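Local coordinates for amide synthase (Vibrio cholerae, PDB 1L5A), which is a nonribosomal peptide synthetase condensation enzyme that probably forms an amide bond in the assembly of the siderophore vibriobactin, at residues 54-59 / 103-108; 257-262 / 331-336; 362-367 / 376-381. All coordinates share one frame; numbering follows the deposited sequence.

Overall arrangement
The three contacts follow one another along the chain. Contact 1 ties a small two-stranded hairpin to the loop leading into strand 107-114 of the five-stranded sheet. Its Ile105 touches His125, which opens a sequence matching the HHxxxDG signature of condensation domains. Centre to centre, contact 1 is about 27 Å from contact 2 and about 31 Å from contact 3. Contacts 2 and 3 are neighbours, with centres about 11 Å apart, and both reach the four-stranded sheet. Strand 333-337 joins them, with probable hydrogen bonds from Phe364 N to Phe333 O (2.7 Å) and from Phe366 N to Asn335 O (2.9 Å). The two sheets fit the two-lobed, acyltransferase-like fold of this family.

Contact 1 (54-59 / 103-108); sequences ARFSAQ and APITSH
Arg55 and Phe56, in the small antiparallel hairpin of strands 54-56 and 62-64, meet Ala103, Pro104 and Ile105, which lie in the loop leading into strand 107-114. Arg55 does the reaching. Its CG stands beside its own backbone N (chi1 -68°), and the chain then runs extended past the Ala103 carbonyl, with CG 3.7 Å from Ala103 O. The guanidinium ends over the peptide link between Ala103 and Pro104. Pro104 N lies over one of its faces, displaced toward the rim. Arg55 NH2 goes on to touch the proline ring, 3.5 Å from Pro104 CG.

Ile105 fills the other part of the contact. Its CG1 rests 3.3 Å from Ala54 O. Its CD1 comes to the edge of the Phe56 ring, near the ring plane, 4.2 Å from Phe56 CD1. Ile105 also touches His125 of strand 117-125. This histidine opens a sequence that matches the HHxxxDG signature of condensation domains.

The chemistry is therefore mixed. A charged plane lies against a peptide group, and small apolar contacts lie beside it. Van der Waals contact, with no directed side-chain bond between the two segments, joins hairpin and loop here. A backbone hydrogen bond between Phe56 and Asp102 ties them just outside, immediately upstream of Ala103.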
loop_
_atom_site.group_PDB
_atom_site.type_symbol
_atom_site.label_atom_id
_atom_site.label_comp_id
_atom_site.label_asym_id
_atom_site.label_seq_id
_atom_site.Cartn_x
_atom_site.Cartn_y
_atom_site.Cartn_z
ATOM N N ALA A 54 -23.951 18.794 -7.245
ATOM C CA ALA A 54 -22.990 19.870 -7.156
ATOM C C ALA A 54 -23.495 21.136 -7.836
ATOM O O ALA A 54 -24.233 21.078 -8.817
ATOM C CB ALA A 54 -21.687 19.444 -7.804
ATOM N N ARG A 55 -23.082 22.276 -7.291
ATOM C CA ARG A 55 -23.415 23.590 -7.822
ATOM C C ARG A 55 -22.240 24.518 -7.529
ATOM O O ARG A 55 -21.501 24.316 -6.553
ATOM C CB ARG A 55 -24.708 24.127 -7.189
ATOM C CG ARG A 55 -25.909 23.317 -7.612
ATOM C CD ARG A 55 -27.186 24.070 -7.492
ATOM N NE ARG A 55 -28.302 23.307 -8.047
ATOM C CZ ARG A 55 -29.553 23.752 -8.073
ATOM N NH1 ARG A 55 -29.838 24.962 -7.578
ATOM N NH2 ARG A 55 -30.521 22.984 -8.568
ATOM N N PHE A 56 -22.049 25.526 -8.380
ATOM C CA PHE A 56 -20.935 26.441 -8.177
ATOM C C PHE A 56 -21.350 27.883 -7.956
ATOM O O PHE A 56 -22.292 28.373 -8.582
ATOM C CB PHE A 56 -19.984 26.367 -9.369
ATOM C CG PHE A 56 -19.409 25.004 -9.598
ATOM C CD1 PHE A 56 -20.088 24.071 -10.359
ATOM C CD2 PHE A 56 -18.204 24.640 -9.011
ATOM C CE1 PHE A 56 -19.581 22.796 -10.531
ATOM C CE2 PHE A 56 -17.687 23.365 -9.181
ATOM C CZ PHE A 56 -18.373 22.443 -9.939
ATOM N N SER A 57 -20.642 28.562 -7.057
ATOM C CA SER A 57 -20.911 29.974 -6.780
ATOM C C SER A 57 -20.240 30.767 -7.892
ATOM O O SER A 57 -19.486 30.209 -8.694
ATOM C CB SER A 57 -20.293 30.405 -5.452
ATOM O OG SER A 57 -18.925 30.725 -5.625
ATOM N N ALA A 58 -20.506 32.068 -7.934
ATOM C CA ALA A 58 -19.911 32.930 -8.948
ATOM C C ALA A 58 -18.394 32.957 -8.768
ATOM O O ALA A 58 -17.655 33.218 -9.716
ATOM C CB ALA A 58 -20.485 34.339 -8.836
ATOM N N GLN A 59 -17.950 32.662 -7.546
ATOM C CA GLN A 59 -16.536 32.644 -7.199
ATOM C C GLN A 59 -15.913 31.249 -7.304
ATOM O O GLN A 59 -14.827 31.005 -6.762
ATOM C CB GLN A 59 -16.340 33.152 -5.765
ATOM C CG GLN A 59 -16.873 34.547 -5.504
ATOM C CD GLN A 59 -18.384 34.643 -5.645
ATOM O OE1 GLN A 59 -19.130 33.994 -4.909
ATOM N NE2 GLN A 59 -18.844 35.462 -6.593
ATOM N N ALA A 103 -26.609 26.711 -10.887
ATOM C CA ALA A 103 -27.566 25.959 -11.690
ATOM C C ALA A 103 -27.365 24.428 -11.636
ATOM O O ALA A 103 -26.319 23.930 -11.224
ATOM C CB ALA A 103 -27.508 26.442 -13.129
ATOM N N PRO A 104 -28.382 23.664 -12.049
ATOM C CA PRO A 104 -28.239 22.209 -12.016
ATOM C C PRO A 104 -27.247 21.807 -13.088
ATOM O O PRO A 104 -27.344 22.268 -14.222
ATOM C CB PRO A 104 -29.649 21.699 -12.349
ATOM C CG PRO A 104 -30.558 22.904 -12.111
ATOM C CD PRO A 104 -29.714 24.062 -12.534
ATOM N N ILE A 105 -26.318 20.923 -12.742
ATOM C CA ILE A 105 -25.317 20.479 -13.696
ATOM C C ILE A 105 -25.791 19.331 -14.565
ATOM O O ILE A 105 -25.203 19.061 -15.605
ATOM C CB ILE A 105 -24.017 20.048 -12.983
ATOM C CG1 ILE A 105 -23.572 21.131 -12.001
ATOM C CG2 ILE A 105 -22.910 19.850 -13.987
ATOM C CD1 ILE A 105 -23.238 22.448 -12.627
ATOM N N THR A 106 -26.836 18.628 -14.162
ATOM C CA THR A 106 -27.282 17.530 -15.016
ATOM C C THR A 106 -28.749 17.635 -15.402
ATOM O O THR A 106 -29.483 18.449 -14.870
ATOM C CB THR A 106 -27.048 16.147 -14.360
ATOM O OG1 THR A 106 -28.066 15.895 -13.381
ATOM C CG2 THR A 106 -25.674 16.100 -13.704
ATOM N N SER A 107 -29.161 16.796 -16.342
ATOM C CA SER A 107 -30.536 16.759 -16.809
ATOM C C SER A 107 -30.884 15.299 -17.087
ATOM O O SER A 107 -30.040 14.533 -17.567
ATOM C CB SER A 107 -30.679 17.603 -18.086
ATOM O OG SER A 107 -32.034 17.734 -18.488
ATOM N N HIS A 108 -32.121 14.913 -16.788
ATOM C CA HIS A 108 -32.565 13.541 -17.006
ATOM C C HIS A 108 -33.957 13.537 -17.608
ATOM O O HIS A 108 -34.922 14.011 -17.004
ATOM C CB HIS A 108 -32.542 12.779 -15.672
ATOM C CG HIS A 108 -31.241 12.914 -14.954
ATOM N ND1 HIS A 108 -30.151 12.118 -15.238
ATOM C CD2 HIS A 108 -30.805 13.855 -14.080
ATOM C CE1 HIS A 108 -29.098 12.570 -14.577
ATOM N NE2 HIS A 108 -29.468 13.623 -13.868
#

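Contact 2 (257-262 / 331-336); sequences WLPFMN and SPFINI
In Phe333, CG points opposite the backbone N (chi1 -164°), and the ring lies against the backbone of strand 257-260. It comes against Trp257, with Phe333 CD1 3.4 Å from Trp257 CB. Trp257 O sits over one face of this ring, off centre toward the rim. In Trp257, CG stays beside the backbone N (chi1 -69°). This turns the CD1 side of the indole toward Ser331 and Pro332. Pro332 O lies at its edge, near the ring plane, and Trp257 CD1 is 3.3 Å from Ser331 N. The peptide bond before Pro332 is cis.

Two nearly straight backbone hydrogen bonds hold the bridge at this point. Trp257 N donates to Pro332 O at 2.8 Å. Ile334 N donates to Trp257 O at 2.9 Å. Trp257 O also receives a CA-H contact from Phe333 CA at 3.4 Å.

The strands run in roughly the same direction, but their axes are turned by 38°, and a single bridge forms. Pro259 has no N-H to offer Ile334 O, so this pairing does not continue. Its CD lies against that carbonyl instead. Its CB meets the Phe333 ring obliquely, 3.8 Å from Phe333 CZ, and its CG is 3.6 Å from Asn335 OD1.

The bridge joins the two-stranded sheet of 255-260 and 277-282 to the edge strand 333-337 of the four-stranded sheet. The other backbone edge of strand 333-337 bonds to strand 362-368 through Phe333 and Asn335. Strand 255-260 in turn pairs with strand 277-282 through Leu258 and Phe260. Helix 234-249 packs against both partners, with Val239 on Leu258 and Cys242 on Ile334.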
loop_
_atom_site.group_PDB
_atom_site.type_symbol
_atom_site.label_atom_id
_atom_site.label_comp_id
_atom_site.label_asym_id
_atom_site.label_seq_id
_atom_site.Cartn_x
_atom_site.Cartn_y
_atom_site.Cartn_z
ATOM N N TRP A 257 -0.652 10.750 -26.348
ATOM C CA TRP A 257 -1.368 11.023 -25.115
ATOM C C TRP A 257 -2.438 9.988 -24.858
ATOM O O TRP A 257 -3.109 9.531 -25.789
ATOM C CB TRP A 257 -1.982 12.414 -25.134
ATOM C CG TRP A 257 -0.972 13.527 -25.068
ATOM C CD1 TRP A 257 -0.217 14.016 -26.098
ATOM C CD2 TRP A 257 -0.602 14.281 -23.906
ATOM N NE1 TRP A 257 0.597 15.030 -25.647
ATOM C CE2 TRP A 257 0.383 15.213 -24.308
ATOM C CE3 TRP A 257 -1.007 14.259 -22.562
ATOM C CZ2 TRP A 257 0.970 16.121 -23.418
ATOM C CZ3 TRP A 257 -0.424 15.167 -21.670
ATOM C CH2 TRP A 257 0.554 16.085 -22.105
ATOM N N LEU A 258 -2.576 9.631 -23.578
ATOM C CA LEU A 258 -3.521 8.626 -23.091
ATOM C C LEU A 258 -4.386 9.130 -21.964
ATOM O O LEU A 258 -4.026 10.074 -21.252
ATOM C CB LEU A 258 -2.795 7.440 -22.472
ATOM C CG LEU A 258 -1.812 6.610 -23.244
ATOM C CD1 LEU A 258 -1.138 5.666 -22.284
ATOM C CD2 LEU A 258 -2.551 5.857 -24.330
ATOM N N PRO A 259 -5.544 8.491 -21.780
ATOM C CA PRO A 259 -6.383 8.933 -20.678
ATOM C C PRO A 259 -6.256 7.825 -19.624
ATOM O O PRO A 259 -6.538 6.657 -19.922
ATOM C CB PRO A 259 -7.781 8.997 -21.307
ATOM C CG PRO A 259 -7.782 7.835 -22.208
ATOM C CD PRO A 259 -6.348 7.783 -22.796
ATOM N N PHE A 260 -5.759 8.156 -18.433
ATOM C CA PHE A 260 -5.700 7.157 -17.360
ATOM C C PHE A 260 -6.961 7.406 -16.500
ATOM O O PHE A 260 -7.118 8.480 -15.891
ATOM C CB PHE A 260 -4.442 7.313 -16.510
ATOM C CG PHE A 260 -4.479 6.505 -15.241
ATOM C CD1 PHE A 260 -4.816 5.148 -15.278
ATOM C CD2 PHE A 260 -4.251 7.107 -14.005
ATOM C CE1 PHE A 260 -4.930 4.408 -14.108
ATOM C CE2 PHE A 260 -4.363 6.372 -12.822
ATOM C CZ PHE A 260 -4.703 5.022 -12.876
ATOM N N MET A 261 -7.864 6.428 -16.473
ATOM C CA MET A 261 -9.128 6.565 -15.742
ATOM C C MET A 261 -8.959 7.039 -14.289
ATOM O O MET A 261 -9.777 7.822 -13.775
ATOM C CB MET A 261 -9.895 5.236 -15.771
ATOM C CG MET A 261 -10.196 4.709 -17.162
ATOM S SD MET A 261 -10.927 5.997 -18.195
ATOM C CE MET A 261 -9.773 6.116 -19.554
ATOM N N ASN A 262 -7.907 6.559 -13.626
ATOM C CA ASN A 262 -7.652 6.954 -12.255
ATOM C C ASN A 262 -8.734 6.375 -11.309
ATOM O O ASN A 262 -9.088 6.987 -10.307
ATOM C CB ASN A 262 -7.609 8.478 -12.202
ATOM C CG ASN A 262 -6.638 8.997 -11.171
ATOM O OD1 ASN A 262 -5.588 8.414 -10.930
ATOM N ND2 ASN A 262 -6.983 10.116 -10.559
ATOM N N SER A 331 -1.914 16.035 -28.100
ATOM C CA SER A 331 -2.116 15.369 -29.377
ATOM C C SER A 331 -0.786 14.885 -29.926
ATOM O O SER A 331 0.232 15.523 -29.738
ATOM C CB SER A 331 -2.760 16.333 -30.374
ATOM O OG SER A 331 -3.076 15.656 -31.575
ATOM N N PRO A 332 -0.774 13.736 -30.600
ATOM C CA PRO A 332 -1.900 12.838 -30.892
ATOM C C PRO A 332 -2.441 12.146 -29.623
ATOM O O PRO A 332 -1.721 11.935 -28.655
ATOM C CB PRO A 332 -1.308 11.862 -31.915
ATOM C CG PRO A 332 0.123 11.806 -31.541
ATOM C CD PRO A 332 0.456 13.266 -31.247
ATOM N N PHE A 333 -3.712 11.778 -29.654
ATOM C CA PHE A 333 -4.377 11.196 -28.498
ATOM C C PHE A 333 -5.079 9.876 -28.824
ATOM O O PHE A 333 -5.702 9.746 -29.881
ATOM C CB PHE A 333 -5.409 12.211 -28.000
ATOM C CG PHE A 333 -5.912 11.954 -26.615
ATOM C CD1 PHE A 333 -5.386 12.654 -25.536
ATOM C CD2 PHE A 333 -6.918 11.017 -26.386
ATOM C CE1 PHE A 333 -5.863 12.421 -24.236
ATOM C CE2 PHE A 333 -7.395 10.778 -25.092
ATOM C CZ PHE A 333 -6.865 11.483 -24.017
ATOM N N ILE A 334 -4.979 8.896 -27.928
ATOM C CA ILE A 334 -5.655 7.625 -28.167
ATOM C C ILE A 334 -6.670 7.319 -27.053
ATOM O O ILE A 334 -6.448 7.606 -25.885
ATOM C CB ILE A 334 -4.633 6.467 -28.364
ATOM C CG1 ILE A 334 -5.368 5.185 -28.741
ATOM C CG2 ILE A 334 -3.818 6.255 -27.112
ATOM C CD1 ILE A 334 -4.463 4.091 -29.211
ATOM N N ASN A 335 -7.811 6.776 -27.442
ATOM C CA ASN A 335 -8.906 6.465 -26.521
ATOM C C ASN A 335 -9.385 5.079 -26.847
ATOM O O ASN A 335 -9.548 4.735 -28.027
ATOM C CB ASN A 335 -10.098 7.398 -26.764
ATOM C CG ASN A 335 -10.380 8.324 -25.610
ATOM O OD1 ASN A 335 -10.602 7.879 -24.490
ATOM N ND2 ASN A 335 -10.386 9.629 -25.882
ATOM N N ILE A 336 -9.615 4.277 -25.821
ATOM C CA ILE A 336 -10.151 2.946 -26.050
ATOM C C ILE A 336 -11.511 2.925 -25.366
ATOM O O ILE A 336 -11.614 3.202 -24.174
ATOM C CB ILE A 336 -9.290 1.848 -25.436
ATOM C CG1 ILE A 336 -7.853 1.891 -25.998
ATOM C CG2 ILE A 336 -9.966 0.529 -25.690
ATOM C CD1 ILE A 336 -7.737 1.600 -27.495
#

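Contact 3 (362-367 / 376-381); sequences INFTFR and LDITAD
Asn363 with Thr379, and Thr365 with Asp377, are the two hydrogen-bonded pairs of this antiparallel hairpin. Each pair exchanges two backbone bonds. Asn363 N reaches Thr379 O at 2.7 Å, and Thr379 N returns to Asn363 O at 3.0 Å. Thr365 N meets Asp377 O at 2.9 Å, and Asp377 N meets Thr365 O at 2.7 Å. The non-hydrogen-bonded pairs are Ile362 with Ala380, Phe364 with Ile378, and Phe366 with Leu376.

The apolar contacts lie on the face of these last pairs. Leu376 CD1 makes a CH-pi contact over the Phe366 ring, 4.0 Å from its centroid and 15° off the normal. Ile378 CD1 instead comes to the edge of the Phe364 ring, in its plane. Ile362 runs alongside Ile378, with Ile362 CD1 4.1 Å from Ile378 CG2.

On the face of Asn363, Thr365, Asp377 and Thr379 the contacts are polar. Arg367, at the end of segment 362-367, reaches Asp377. It bends at chi3 (-83°), which turns its guanidinium back toward the carboxylate. The two flat groups are nearly coplanar, 12° apart. Arg367 NH1 forms a salt bridge to Asp377 OD1 at 3.0 Å, though its hydrogen bond there is weak. Ser212 also bonds to this oxygen. Asn363 ND2 gives Thr365 OG1 a weak bond along the same strand.

Strand 362-368 is flanked by parallel strand 333-337, and strand 374-381 by antiparallel strand 208-214. Helix 387-409 packs on the apolar face, where Phe397 and His393 meet the Phe364 ring edge-to-face. Helix 234-249 adds Leu246 on Phe364 and Leu238 on Phe366.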
loop_
_atom_site.group_PDB
_atom_site.type_symbol
_atom_site.label_atom_id
_atom_site.label_comp_id
_atom_site.label_asym_id
_atom_site.label_seq_id
_atom_site.Cartn_x
_atom_site.Cartn_y
_atom_site.Cartn_z
ATOM N N ILE A 362 -5.412 15.598 -33.234
ATOM C CA ILE A 362 -5.941 14.419 -33.885
ATOM C C ILE A 362 -6.162 13.366 -32.792
ATOM O O ILE A 362 -5.404 13.279 -31.825
ATOM C CB ILE A 362 -4.989 13.885 -34.954
ATOM C CG1 ILE A 362 -5.689 12.770 -35.745
ATOM C CG2 ILE A 362 -3.711 13.388 -34.306
ATOM C CD1 ILE A 362 -4.887 12.198 -36.869
ATOM N N ASN A 363 -7.215 12.577 -32.950
ATOM C CA ASN A 363 -7.598 11.571 -31.966
ATOM C C ASN A 363 -7.853 10.194 -32.613
ATOM O O ASN A 363 -8.542 10.089 -33.636
ATOM C CB ASN A 363 -8.866 12.070 -31.276
ATOM C CG ASN A 363 -9.243 11.264 -30.053
ATOM O OD1 ASN A 363 -9.021 11.703 -28.917
ATOM N ND2 ASN A 363 -9.828 10.085 -30.269
ATOM N N PHE A 364 -7.272 9.147 -32.036
ATOM C CA PHE A 364 -7.489 7.798 -32.536
ATOM C C PHE A 364 -8.346 7.126 -31.485
ATOM O O PHE A 364 -7.976 7.075 -30.313
ATOM C CB PHE A 364 -6.163 7.047 -32.713
ATOM C CG PHE A 364 -5.244 7.702 -33.691
ATOM C CD1 PHE A 364 -4.121 8.397 -33.254
ATOM C CD2 PHE A 364 -5.554 7.711 -35.045
ATOM C CE1 PHE A 364 -3.321 9.107 -34.151
ATOM C CE2 PHE A 364 -4.762 8.416 -35.949
ATOM C CZ PHE A 364 -3.645 9.119 -35.503
ATOM N N THR A 365 -9.505 6.634 -31.891
ATOM C CA THR A 365 -10.392 5.991 -30.947
ATOM C C THR A 365 -10.788 4.583 -31.356
ATOM O O THR A 365 -11.069 4.298 -32.515
ATOM C CB THR A 365 -11.641 6.830 -30.728
ATOM O OG1 THR A 365 -11.341 7.871 -29.792
ATOM C CG2 THR A 365 -12.777 5.975 -30.195
ATOM N N PHE A 366 -10.778 3.690 -30.382
ATOM C CA PHE A 366 -11.156 2.322 -30.652
ATOM C C PHE A 366 -12.379 2.008 -29.809
ATOM O O PHE A 366 -12.307 2.001 -28.578
ATOM C CB PHE A 366 -10.011 1.383 -30.302
ATOM C CG PHE A 366 -8.877 1.416 -31.284
ATOM C CD1 PHE A 366 -7.739 2.171 -31.031
ATOM C CD2 PHE A 366 -8.929 0.647 -32.454
ATOM C CE1 PHE A 366 -6.647 2.158 -31.934
ATOM C CE2 PHE A 366 -7.855 0.625 -33.354
ATOM C CZ PHE A 366 -6.710 1.381 -33.091
ATOM N N ARG A 367 -13.513 1.794 -30.467
ATOM C CA ARG A 367 -14.730 1.468 -29.743
ATOM C C ARG A 367 -15.155 0.053 -30.074
ATOM O O ARG A 367 -15.139 -0.369 -31.233
ATOM C CB ARG A 367 -15.860 2.464 -30.054
ATOM C CG ARG A 367 -15.714 3.239 -31.370
ATOM C CD ARG A 367 -16.894 4.201 -31.612
ATOM N NE ARG A 367 -18.033 3.500 -32.193
ATOM C CZ ARG A 367 -18.144 3.188 -33.482
ATOM N NH1 ARG A 367 -17.187 3.532 -34.336
ATOM N NH2 ARG A 367 -19.200 2.497 -33.911
ATOM N N LEU A 376 -12.339 1.687 -35.468
ATOM C CA LEU A 376 -11.345 2.723 -35.250
ATOM C C LEU A 376 -11.906 4.013 -35.804
ATOM O O LEU A 376 -12.346 4.056 -36.947
ATOM C CB LEU A 376 -10.045 2.398 -35.986
ATOM C CG LEU A 376 -9.100 3.600 -36.183
ATOM C CD1 LEU A 376 -8.706 4.177 -34.842
ATOM C CD2 LEU A 376 -7.863 3.182 -36.945
ATOM N N ASP A 377 -11.907 5.060 -34.992
ATOM C CA ASP A 377 -12.405 6.350 -35.430
ATOM C C ASP A 377 -11.247 7.326 -35.435
ATOM O O ASP A 377 -10.603 7.520 -34.401
ATOM C CB ASP A 377 -13.473 6.880 -34.483
ATOM C CG ASP A 377 -14.637 5.935 -34.324
ATOM O OD1 ASP A 377 -15.025 5.288 -35.321
ATOM O OD2 ASP A 377 -15.175 5.856 -33.196
ATOM N N ILE A 378 -10.980 7.930 -36.592
ATOM C CA ILE A 378 -9.907 8.912 -36.706
ATOM C C ILE A 378 -10.570 10.283 -36.786
ATOM O O ILE A 378 -11.127 10.645 -37.809
ATOM C CB ILE A 378 -9.061 8.678 -37.970
ATOM C CG1 ILE A 378 -8.701 7.195 -38.095
ATOM C CG2 ILE A 378 -7.794 9.505 -37.906
ATOM C CD1 ILE A 378 -7.942 6.652 -36.927
ATOM N N THR A 379 -10.508 11.040 -35.699
ATOM C CA THR A 379 -11.118 12.362 -35.633
ATOM C C THR A 379 -10.099 13.487 -35.446
ATOM O O THR A 379 -9.191 13.391 -34.619
ATOM C CB THR A 379 -12.099 12.420 -34.472
ATOM O OG1 THR A 379 -13.163 11.499 -34.724
ATOM C CG2 THR A 379 -12.646 13.824 -34.291
ATOM N N ALA A 380 -10.262 14.560 -36.214
ATOM C CA ALA A 380 -9.363 15.697 -36.122
ATOM C C ALA A 380 -10.146 16.988 -36.065
ATOM O O ALA A 380 -11.239 17.083 -36.611
ATOM C CB ALA A 380 -8.426 15.727 -37.315
ATOM N N ASP A 381 -9.586 17.971 -35.373
ATOM C CA ASP A 381 -10.186 19.288 -35.280
ATOM C C ASP A 381 -9.374 20.128 -36.265
ATOM O O ASP A 381 -8.232 20.497 -35.988
ATOM C CB ASP A 381 -10.042 19.846 -33.868
ATOM C CG ASP A 381 -10.108 21.362 -33.836
ATOM O OD1 ASP A 381 -10.773 21.947 -34.722
ATOM O OD2 ASP A 381 -9.499 21.965 -32.920
#